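Hypothetical protein PA2201 (Pseudomonas aeruginosa, PDB 2FEF) is of unknown function but probably acts as an immunity protein that protects the cell from a PoNe-type DNase toxin. Local coordinates at residues F148-Q151 with L152-G156; D178-L181 with D182-A186; Y267-D271 with G272-A276; H279-G282 with D283-D286. All coordinates share one frame; numbering follows the deposited sequence.

How the contacts relate
All four contacts are local, each within a continuous run of chain, and they follow one another in sequence order in a mainly helical fold without strands. Contact 1 sits about 3 Å from the chain centre on helix 146-158; contact 2, on helix 179-189, has its centre 10 Å away, and the two helices pack through leucines, Leu150 CD1 lying 3.7 Å from Leu184 CD1. Contacts 3 and 4, centres 9 Å apart, lie at the starts of helices 272-275 and 282-292 and are joined by polar bonds, among them the salt bridge from Arg275 NH2 to Asp286 OD1 at 2.6 Å. Contacts 2 and 3 touch at Tyr183 and Tyr267. The PoNi-like C-terminal helices are thus tied together and to central helix 146-158.

Contact 1 (F148-Q151 with L152-G156); sequences FALQ and LLAMG
Gln151 and Met155, a selenomethionine, meet one helical turn apart: CG of Gln151 lies 3.6 Å from CG of Met155, and the two side chains cross at about a right angle. With CG trans to its backbone N (chi1 -172°) and the chain extended beyond it, Gln151 touches Met155 with CG and carries its amide onward, past the turn. Met155 CB also lies 3.1 Å from Gln151 O, the oxygen that accepts from Met155 N at 2.8 Å. On another side of the turn Leu150 CD1 touches Ala154 CB at 4.3 Å. Four successive i to i+4 bonds, Leu152 N to Phe148 O through Met155 N to Gln151 O, with N-H...O angles of 151° to 162°, define regular alpha-helix in helix 146-158, a buried central helix of this strand-free, mainly helical fold. Leu152 CG comes within 3.3 Å of Phe148 O. Outside this first shell, Gln151 NE2 donates to Ser84 O and Ala252 O, which ties the amide end to helix 66-93 and a loop. Met155 packs on Met258 and Ile91, while Leu150 and Leu153 face Leu184 of helix 179-189.

Contact 2 (D178-L181 with D182-A186); sequences DRLL and DYLGA
The ring of Tyr183 has Arg179 O at its edge, in the ring plane, with Tyr183 CD1 3.3 Å from that oxygen. Arg179 runs alongside the tyrosine and points the same way: its CG lies 3.8 Å from Tyr183 CE1, so the aliphatic part of the arginine makes the touch, while the guanidinium is turned 62° from the ring plane. Having CG trans to the backbone N (chi1 -179°) sends the arginine chain along the ring, and a bend at chi3 then redirects its charged end to Glu212 of helix 208-213, the helix whose Phe211 ring also meets the Tyr183 ring, their planes inclined to each other. This is the first turn of helix 179-189, with Asp178 as its N-cap: Asp178 OD1 accepts from Leu181 N in a weak but straight bond of 3.3 Å (170°). The cap residue's backbone contributes too, Asp178 O accepting from Asp182 N at 2.9 Å. Asp182 CG stands 3.4 Å from Asp178 O; a negative group near the helix start would be expected to suit the helix dipole. Both carboxylates have further partners, Tyr146 OH and Phe199 N for Asp178, Thr177 OG1 and Ser195 N for Asp182. On the buried side Leu180 CD1 meets Leu184 CG at 4.0 Å, and these leucines continue onto helix 258-267 through Glu259, Ala262 and Leu266.

Contact 3 (Y267-D271 with G272-A276); sequences YGWDD and GVLRA
The carboxylate of Asp271 is gripped side-on by Arg275, one nitrogen to each oxygen: NE of Arg275 donates to Asp271 OD1 at 3.0 Å and NH2 of Arg275 to Asp271 OD2 at 3.2 Å. OD2 uses its syn lone pair and lies close to the guanidinium plane of Arg275, but OD1 is met 34° out of the carboxylate plane, and the two flat groups are turned 60° apart, so the pairing is twisted rather than coplanar. Arg275 reaches back with its chain extended from CG to NE. Asp271 CG stands between its backbone N and carbonyl carbon (chi1 65°), which turns the carboxylate toward Arg275. OD2 is also hydrogen-bonded to Tyr280 OH, and Arg275 NH2 has a second salt bridge to Asp286, making a small charged network. Beside it, Asp270 OD1 accepts from Gly272 N at 3.1 Å, on the anti side but well out of the carboxylate plane, and a water bridges Asp270 O and Val273 N. Leu274 N donates to Asp271 O at 2.9 Å, from above the carbonyl plane, while the bond from Arg275 N to the same oxygen is weak. An Asx turn at Asp270 and an i to i+4 salt bridge thus mark the entry into the short, weakly bonded helix 272-275.

Contact 4 (H279-G282 with D283-D286); sequences HYLG and DLVD
Gly282, Leu281 and Val285 carry the contact; Leu281 O and Gly282 O accept the first bonds of helix 282-292. Leu281, at the N-cap position, offers one carbonyl to two donors. Val285 N reaches Leu281 O at 3.0 Å in the carbonyl plane, with an N-H...O angle of 167°, whereas Leu284 N, also 3.0 Å from Leu281 O, comes from above that plane and bends to 131°. The straighter i to i+4 bond is therefore the helical one, and the i to i+3 bond is the poorer partner on the same oxygen. Gly282 O accepts from Asp286 N at 3.0 Å in the next i to i+4 bond. Side chains add apolar contacts to the turn: Leu281 CB meets Leu284 CB at 4.2 Å, and Val285 CG2 lies 3.5 Å from both Leu281 O and Tyr280 OH. Val285 has CG1 trans to the backbone N (chi1 175°), which leaves CG2 as the branch turned to the tyrosine; the two side chains cross at about a right angle, and the methyl approaches the ring obliquely. Beyond the turn, Asp283 OD2 forms a salt bridge with Arg30. Leu284 and Val285 both rest on Leu158 of helix 146-158. The chemistry implies a helix start whose first carbonyl is doubly used by backbone donors, with an apolar inner side and acidic groups, Asp283 and Asp286, whose charge is probably balanced by Arg30 and Arg275 from elsewhere in the chain.

Contact 1 (F148-Q151 with L152-G156)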
loop_
_atom_site.group_PDB
_atom_site.type_symbol
_atom_site.label_atom_id
_atom_site.label_comp_id
_atom_site.label_asym_id
_atom_site.label_seq_id
_atom_site.Cartn_x
_atom_site.Cartn_y
_atom_site.Cartn_z
ATOM N N PHE B 148 -14.661 2.772 -16.451
ATOM C CA PHE B 148 -13.681 3.887 -16.414
ATOM C C PHE B 148 -13.824 4.784 -17.619
ATOM O O PHE B 148 -13.563 6.004 -17.538
ATOM C CB PHE B 148 -12.212 3.357 -16.379
ATOM C CG PHE B 148 -11.885 2.604 -15.127
ATOM C CD1 PHE B 148 -11.635 3.278 -13.941
ATOM C CD2 PHE B 148 -11.786 1.201 -15.148
ATOM C CE1 PHE B 148 -11.307 2.576 -12.751
ATOM C CE2 PHE B 148 -11.436 0.463 -13.960
ATOM C CZ PHE B 148 -11.214 1.160 -12.769
ATOM N N ALA B 149 -14.182 4.196 -18.769
ATOM C CA ALA B 149 -14.360 5.023 -19.984
ATOM C C ALA B 149 -15.654 5.859 -19.827
ATOM O O ALA B 149 -15.693 7.051 -20.176
ATOM C CB ALA B 149 -14.420 4.157 -21.239
ATOM N N LEU B 150 -16.692 5.232 -19.283
ATOM C CA LEU B 150 -17.957 5.940 -18.977
ATOM C C LEU B 150 -17.649 7.125 -18.056
ATOM O O LEU B 150 -18.088 8.245 -18.325
ATOM C CB LEU B 150 -18.976 4.993 -18.290
ATOM C CG LEU B 150 -20.250 5.687 -17.754
ATOM C CD1 LEU B 150 -20.992 6.329 -18.926
ATOM C CD2 LEU B 150 -21.082 4.628 -17.061
ATOM N N GLN B 151 -16.900 6.875 -16.969
ATOM C CA GLN B 151 -16.558 7.953 -16.034
ATOM C C GLN B 151 -15.794 9.088 -16.753
ATOM O O GLN B 151 -16.083 10.269 -16.561
ATOM C CB GLN B 151 -15.661 7.435 -14.877
ATOM C CG GLN B 151 -15.463 8.537 -13.796
ATOM C CD GLN B 151 -14.304 8.263 -12.875
ATOM O OE1 GLN B 151 -13.140 8.400 -13.271
ATOM N NE2 GLN B 151 -14.610 7.903 -11.625
ATOM N N LEU B 152 -14.803 8.724 -17.564
ATOM C CA LEU B 152 -13.976 9.750 -18.219
ATOM C C LEU B 152 -14.820 10.654 -19.120
ATOM O O LEU B 152 -14.637 11.885 -19.109
ATOM C CB LEU B 152 -12.842 9.102 -19.024
ATOM C CG LEU B 152 -11.704 8.621 -18.118
ATOM C CD1 LEU B 152 -10.790 7.698 -19.013
ATOM C CD2 LEU B 152 -10.954 9.799 -17.533
ATOM N N LEU B 153 -15.729 10.068 -19.896
ATOM C CA LEU B 153 -16.517 10.884 -20.827
ATOM C C LEU B 153 -17.631 11.594 -20.081
ATOM O O LEU B 153 -17.781 12.801 -20.227
ATOM C CB LEU B 153 -17.057 10.066 -22.020
ATOM C CG LEU B 153 -16.070 9.907 -23.187
ATOM C CD1 LEU B 153 -14.679 9.395 -22.730
ATOM C CD2 LEU B 153 -16.618 9.024 -24.272
ATOM N N ALA B 154 -18.394 10.856 -19.263
ATOM C CA ALA B 154 -19.547 11.485 -18.572
ATOM C C ALA B 154 -19.109 12.557 -17.576
ATOM O O ALA B 154 -19.761 13.628 -17.472
ATOM C CB ALA B 154 -20.411 10.409 -17.876
HETATM N N MSE B 155 -17.982 12.318 -16.882
HETATM C CA MSE B 155 -17.565 13.287 -15.865
HETATM C C MSE B 155 -16.915 14.448 -16.564
HETATM O O MSE B 155 -16.967 15.551 -16.080
HETATM C CB MSE B 155 -16.670 12.699 -14.755
HETATM C CG MSE B 155 -17.309 11.573 -13.853
HETATM SE SE MSE B 155 -19.121 12.167 -13.210
HETATM C CE MSE B 155 -20.294 11.330 -14.458
ATOM N N GLY B 156 -16.328 14.204 -17.731
ATOM C CA GLY B 156 -15.860 15.322 -18.599
ATOM C C GLY B 156 -16.991 16.315 -18.913
ATOM O O GLY B 156 -16.809 17.531 -18.864
#

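Contact 2 (D178-L181 with D182-A186)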
loop_
_atom_site.group_PDB
_atom_site.type_symbol
_atom_site.label_atom_id
_atom_site.label_comp_id
_atom_site.label_asym_id
_atom_site.label_seq_id
_atom_site.Cartn_x
_atom_site.Cartn_y
_atom_site.Cartn_z
ATOM N N ASP B 178 -18.497 2.730 -28.289
ATOM C CA ASP B 178 -19.814 2.245 -28.695
ATOM C C ASP B 178 -20.846 3.373 -28.739
ATOM O O ASP B 178 -20.478 4.546 -28.643
ATOM C CB ASP B 178 -20.269 1.072 -27.797
ATOM C CG ASP B 178 -20.709 1.502 -26.399
ATOM O OD1 ASP B 178 -20.344 2.610 -25.920
ATOM O OD2 ASP B 178 -21.414 0.689 -25.749
ATOM N N ARG B 179 -22.130 3.040 -28.883
ATOM C CA ARG B 179 -23.140 4.065 -29.136
ATOM C C ARG B 179 -23.181 5.117 -28.022
ATOM O O ARG B 179 -23.110 6.322 -28.289
ATOM C CB ARG B 179 -24.519 3.449 -29.325
ATOM C CG ARG B 179 -25.627 4.508 -29.618
ATOM C CD ARG B 179 -26.918 3.857 -30.058
ATOM N NE ARG B 179 -26.871 3.424 -31.446
ATOM C CZ ARG B 179 -27.868 2.792 -32.068
ATOM N NH1 ARG B 179 -28.981 2.505 -31.406
ATOM N NH2 ARG B 179 -27.747 2.444 -33.349
ATOM N N LEU B 180 -23.267 4.652 -26.783
ATOM C CA LEU B 180 -23.318 5.574 -25.636
ATOM C C LEU B 180 -22.072 6.462 -25.542
ATOM O O LEU B 180 -22.189 7.682 -25.398
ATOM C CB LEU B 180 -23.560 4.833 -24.304
ATOM C CG LEU B 180 -23.452 5.718 -23.047
ATOM C CD1 LEU B 180 -24.525 6.822 -22.999
ATOM C CD2 LEU B 180 -23.474 4.885 -21.779
ATOM N N LEU B 181 -20.892 5.863 -25.640
ATOM C CA LEU B 181 -19.662 6.665 -25.559
ATOM C C LEU B 181 -19.607 7.685 -26.704
ATOM O O LEU B 181 -19.159 8.829 -26.495
ATOM C CB LEU B 181 -18.387 5.787 -25.553
ATOM C CG LEU B 181 -18.181 4.865 -24.335
ATOM C CD1 LEU B 181 -16.901 3.979 -24.488
ATOM C CD2 LEU B 181 -18.236 5.645 -22.977
ATOM N N ASP B 182 -20.059 7.286 -27.897
ATOM C CA ASP B 182 -20.167 8.230 -29.016
ATOM C C ASP B 182 -21.135 9.396 -28.748
ATOM O O ASP B 182 -20.795 10.554 -29.046
ATOM C CB ASP B 182 -20.535 7.529 -30.330
ATOM C CG ASP B 182 -19.364 6.740 -30.936
ATOM O OD1 ASP B 182 -18.225 6.850 -30.434
ATOM O OD2 ASP B 182 -19.600 6.018 -31.936
ATOM N N TYR B 183 -22.316 9.115 -28.187
ATOM C CA TYR B 183 -23.223 10.188 -27.741
ATOM C C TYR B 183 -22.599 11.105 -26.696
ATOM O O TYR B 183 -22.736 12.322 -26.794
ATOM C CB TYR B 183 -24.554 9.627 -27.228
ATOM C CG TYR B 183 -25.555 9.439 -28.347
ATOM C CD1 TYR B 183 -25.425 8.393 -29.247
ATOM C CD2 TYR B 183 -26.644 10.303 -28.485
ATOM C CE1 TYR B 183 -26.343 8.210 -30.283
ATOM C CE2 TYR B 183 -27.574 10.128 -29.516
ATOM C CZ TYR B 183 -27.405 9.074 -30.412
ATOM O OH TYR B 183 -28.293 8.885 -31.443
ATOM N N LEU B 184 -21.924 10.524 -25.700
ATOM C CA LEU B 184 -21.275 11.329 -24.652
ATOM C C LEU B 184 -20.170 12.229 -25.193
ATOM O O LEU B 184 -20.005 13.350 -24.731
ATOM C CB LEU B 184 -20.750 10.451 -23.517
ATOM C CG LEU B 184 -21.843 9.730 -22.709
ATOM C CD1 LEU B 184 -21.228 8.830 -21.640
ATOM C CD2 LEU B 184 -22.818 10.767 -22.090
ATOM N N GLY B 185 -19.397 11.735 -26.155
ATOM C CA GLY B 185 -18.313 12.530 -26.729
ATOM C C GLY B 185 -18.612 13.298 -27.994
ATOM O O GLY B 185 -17.721 13.977 -28.528
ATOM N N ALA B 186 -19.853 13.207 -28.468
ATOM C CA ALA B 186 -20.243 13.737 -29.778
ATOM C C ALA B 186 -19.903 15.214 -29.969
ATOM O O ALA B 186 -19.276 15.578 -30.966
ATOM C CB ALA B 186 -21.732 13.488 -30.039
#

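Contact 3 (Y267-D271 with G272-A276)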
loop_
_atom_site.group_PDB
_atom_site.type_symbol
_atom_site.label_atom_id
_atom_site.label_comp_id
_atom_site.label_asym_id
_atom_site.label_seq_id
_atom_site.Cartn_x
_atom_site.Cartn_y
_atom_site.Cartn_z
ATOM N N TYR B 267 -28.067 17.555 -23.936
ATOM C CA TYR B 267 -29.355 17.840 -24.594
ATOM C C TYR B 267 -30.062 19.094 -24.113
ATOM O O TYR B 267 -30.879 19.638 -24.843
ATOM C CB TYR B 267 -30.320 16.666 -24.473
ATOM C CG TYR B 267 -30.077 15.571 -25.467
ATOM C CD1 TYR B 267 -29.061 14.657 -25.279
ATOM C CD2 TYR B 267 -30.864 15.451 -26.605
ATOM C CE1 TYR B 267 -28.831 13.641 -26.189
ATOM C CE2 TYR B 267 -30.642 14.433 -27.533
ATOM C CZ TYR B 267 -29.634 13.525 -27.307
ATOM O OH TYR B 267 -29.399 12.510 -28.216
ATOM N N GLY B 268 -29.761 19.560 -22.909
ATOM C CA GLY B 268 -30.301 20.857 -22.455
ATOM C C GLY B 268 -31.760 20.857 -22.036
ATOM O O GLY B 268 -32.346 21.912 -21.772
ATOM N N TRP B 269 -32.340 19.671 -21.944
ATOM C CA TRP B 269 -33.751 19.551 -21.642
ATOM C C TRP B 269 -34.100 19.837 -20.175
ATOM O O TRP B 269 -33.216 19.900 -19.318
ATOM C CB TRP B 269 -34.232 18.158 -22.030
ATOM C CG TRP B 269 -33.505 17.028 -21.346
ATOM C CD1 TRP B 269 -32.916 17.023 -20.098
ATOM C CD2 TRP B 269 -33.342 15.725 -21.864
ATOM N NE1 TRP B 269 -32.407 15.791 -19.821
ATOM C CE2 TRP B 269 -32.640 14.972 -20.894
ATOM C CE3 TRP B 269 -33.704 15.116 -23.074
ATOM C CZ2 TRP B 269 -32.301 13.646 -21.091
ATOM C CZ3 TRP B 269 -33.377 13.804 -23.270
ATOM C CH2 TRP B 269 -32.676 13.076 -22.279
ATOM N N ASP B 270 -35.399 20.017 -19.916
ATOM C CA ASP B 270 -35.917 20.136 -18.552
ATOM C C ASP B 270 -35.894 18.768 -17.898
ATOM O O ASP B 270 -36.685 17.895 -18.251
ATOM C CB ASP B 270 -37.345 20.712 -18.578
ATOM C CG ASP B 270 -37.901 20.978 -17.184
ATOM O OD1 ASP B 270 -37.318 20.524 -16.180
ATOM O OD2 ASP B 270 -38.954 21.632 -17.088
ATOM N N ASP B 271 -34.948 18.577 -16.978
ATOM C CA ASP B 271 -34.659 17.259 -16.421
ATOM C C ASP B 271 -35.400 17.034 -15.114
ATOM O O ASP B 271 -35.068 16.137 -14.369
ATOM C CB ASP B 271 -33.145 17.055 -16.239
ATOM C CG ASP B 271 -32.549 17.996 -15.205
ATOM O OD1 ASP B 271 -33.323 18.811 -14.605
ATOM O OD2 ASP B 271 -31.343 17.875 -14.947
ATOM N N GLY B 272 -36.432 17.844 -14.845
ATOM C CA GLY B 272 -37.106 17.768 -13.559
ATOM C C GLY B 272 -37.581 16.369 -13.168
ATOM O O GLY B 272 -37.421 15.950 -12.017
ATOM N N VAL B 273 -38.162 15.641 -14.109
ATOM C CA VAL B 273 -38.642 14.285 -13.829
ATOM C C VAL B 273 -37.506 13.364 -13.326
ATOM O O VAL B 273 -37.718 12.498 -12.457
ATOM C CB VAL B 273 -39.398 13.674 -15.048
ATOM C CG1 VAL B 273 -38.487 13.404 -16.242
ATOM C CG2 VAL B 273 -40.195 12.429 -14.630
ATOM N N LEU B 274 -36.295 13.620 -13.802
ATOM C CA LEU B 274 -35.175 12.756 -13.435
ATOM C C LEU B 274 -34.568 13.076 -12.061
ATOM O O LEU B 274 -33.885 12.239 -11.456
ATOM C CB LEU B 274 -34.107 12.811 -14.523
ATOM C CG LEU B 274 -34.598 12.580 -15.955
ATOM C CD1 LEU B 274 -33.412 12.719 -16.863
ATOM C CD2 LEU B 274 -35.277 11.207 -16.105
ATOM N N ARG B 275 -34.808 14.286 -11.566
ATOM C CA ARG B 275 -34.228 14.709 -10.277
ATOM C C ARG B 275 -34.821 13.979 -9.079
ATOM O O ARG B 275 -34.237 13.990 -7.985
ATOM C CB ARG B 275 -34.367 16.229 -10.110
ATOM C CG ARG B 275 -33.545 16.911 -11.160
ATOM C CD ARG B 275 -33.085 18.264 -10.772
ATOM N NE ARG B 275 -32.237 18.760 -11.836
ATOM C CZ ARG B 275 -31.250 19.629 -11.680
ATOM N NH1 ARG B 275 -30.965 20.104 -10.475
ATOM N NH2 ARG B 275 -30.525 19.988 -12.747
ATOM N N ALA B 276 -35.978 13.361 -9.268
ATOM C CA ALA B 276 -36.562 12.485 -8.243
ATOM C C ALA B 276 -35.648 11.306 -7.941
ATOM O O ALA B 276 -35.733 10.726 -6.846
ATOM C CB ALA B 276 -37.927 11.999 -8.686
HETATM O O HOH W 1 -38.815 16.735 -16.675
#

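Contact 4 (H279-G282 with D283-D286)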
loop_
_atom_site.group_PDB
_atom_site.type_symbol
_atom_site.label_atom_id
_atom_site.label_comp_id
_atom_site.label_asym_id
_atom_site.label_seq_id
_atom_site.Cartn_x
_atom_site.Cartn_y
_atom_site.Cartn_z
ATOM N N HIS B 279 -30.157 8.534 -7.898
ATOM C CA HIS B 279 -28.978 8.176 -8.704
ATOM C C HIS B 279 -28.605 9.256 -9.727
ATOM O O HIS B 279 -27.591 9.141 -10.399
ATOM C CB HIS B 279 -29.212 6.827 -9.398
ATOM C CG HIS B 279 -29.587 5.721 -8.443
ATOM N ND1 HIS B 279 -28.651 4.926 -7.805
ATOM C CD2 HIS B 279 -30.794 5.324 -7.979
ATOM C CE1 HIS B 279 -29.275 4.075 -7.008
ATOM N NE2 HIS B 279 -30.571 4.285 -7.107
ATOM N N TYR B 280 -29.421 10.302 -9.845
ATOM C CA TYR B 280 -29.206 11.357 -10.830
ATOM C C TYR B 280 -28.375 12.486 -10.213
ATOM O O TYR B 280 -28.628 12.931 -9.080
ATOM C CB TYR B 280 -30.591 11.929 -11.281
ATOM C CG TYR B 280 -30.526 12.906 -12.435
ATOM C CD1 TYR B 280 -30.303 12.461 -13.740
ATOM C CD2 TYR B 280 -30.710 14.283 -12.225
ATOM C CE1 TYR B 280 -30.231 13.354 -14.798
ATOM C CE2 TYR B 280 -30.657 15.186 -13.280
ATOM C CZ TYR B 280 -30.427 14.711 -14.576
ATOM O OH TYR B 280 -30.364 15.610 -15.626
ATOM N N LEU B 281 -27.442 13.031 -10.971
ATOM C CA LEU B 281 -26.561 14.076 -10.420
ATOM C C LEU B 281 -27.009 15.472 -10.840
ATOM O O LEU B 281 -26.264 16.210 -11.508
ATOM C CB LEU B 281 -25.109 13.796 -10.879
ATOM C CG LEU B 281 -24.540 12.520 -10.233
ATOM C CD1 LEU B 281 -23.369 11.969 -11.092
ATOM C CD2 LEU B 281 -24.098 12.834 -8.811
ATOM N N GLY B 282 -28.216 15.847 -10.411
ATOM C CA GLY B 282 -28.785 17.158 -10.742
ATOM C C GLY B 282 -27.891 18.335 -10.405
ATOM O O GLY B 282 -27.815 19.276 -11.183
ATOM N N ASP B 283 -27.190 18.287 -9.266
ATOM C CA ASP B 283 -26.353 19.445 -8.865
ATOM C C ASP B 283 -25.179 19.641 -9.809
ATOM O O ASP B 283 -24.678 20.757 -9.985
ATOM C CB ASP B 283 -25.879 19.374 -7.391
ATOM C CG ASP B 283 -24.660 18.462 -7.197
ATOM O OD1 ASP B 283 -24.831 17.218 -7.194
ATOM O OD2 ASP B 283 -23.533 18.998 -7.029
ATOM N N LEU B 284 -24.733 18.540 -10.423
ATOM C CA LEU B 284 -23.652 18.626 -11.383
ATOM C C LEU B 284 -24.136 19.045 -12.750
ATOM O O LEU B 284 -23.424 19.779 -13.459
ATOM C CB LEU B 284 -22.854 17.309 -11.466
ATOM C CG LEU B 284 -22.132 16.952 -10.165
ATOM C CD1 LEU B 284 -21.246 15.703 -10.358
ATOM C CD2 LEU B 284 -21.245 18.155 -9.699
ATOM N N VAL B 285 -25.338 18.592 -13.123
ATOM C CA VAL B 285 -26.007 19.171 -14.293
ATOM C C VAL B 285 -26.003 20.693 -14.172
ATOM O O VAL B 285 -25.608 21.401 -15.101
ATOM C CB VAL B 285 -27.420 18.582 -14.494
ATOM C CG1 VAL B 285 -28.161 19.313 -15.661
ATOM C CG2 VAL B 285 -27.315 17.038 -14.742
ATOM N N ASP B 286 -26.436 21.199 -13.012
ATOM C CA ASP B 286 -26.512 22.636 -12.794
ATOM C C ASP B 286 -25.137 23.296 -12.897
ATOM O O ASP B 286 -25.011 24.337 -13.541
ATOM C CB ASP B 286 -27.192 22.943 -11.444
ATOM C CG ASP B 286 -28.651 22.482 -11.392
ATOM O OD1 ASP B 286 -29.271 22.283 -12.474
ATOM O OD2 ASP B 286 -29.197 22.323 -10.254
#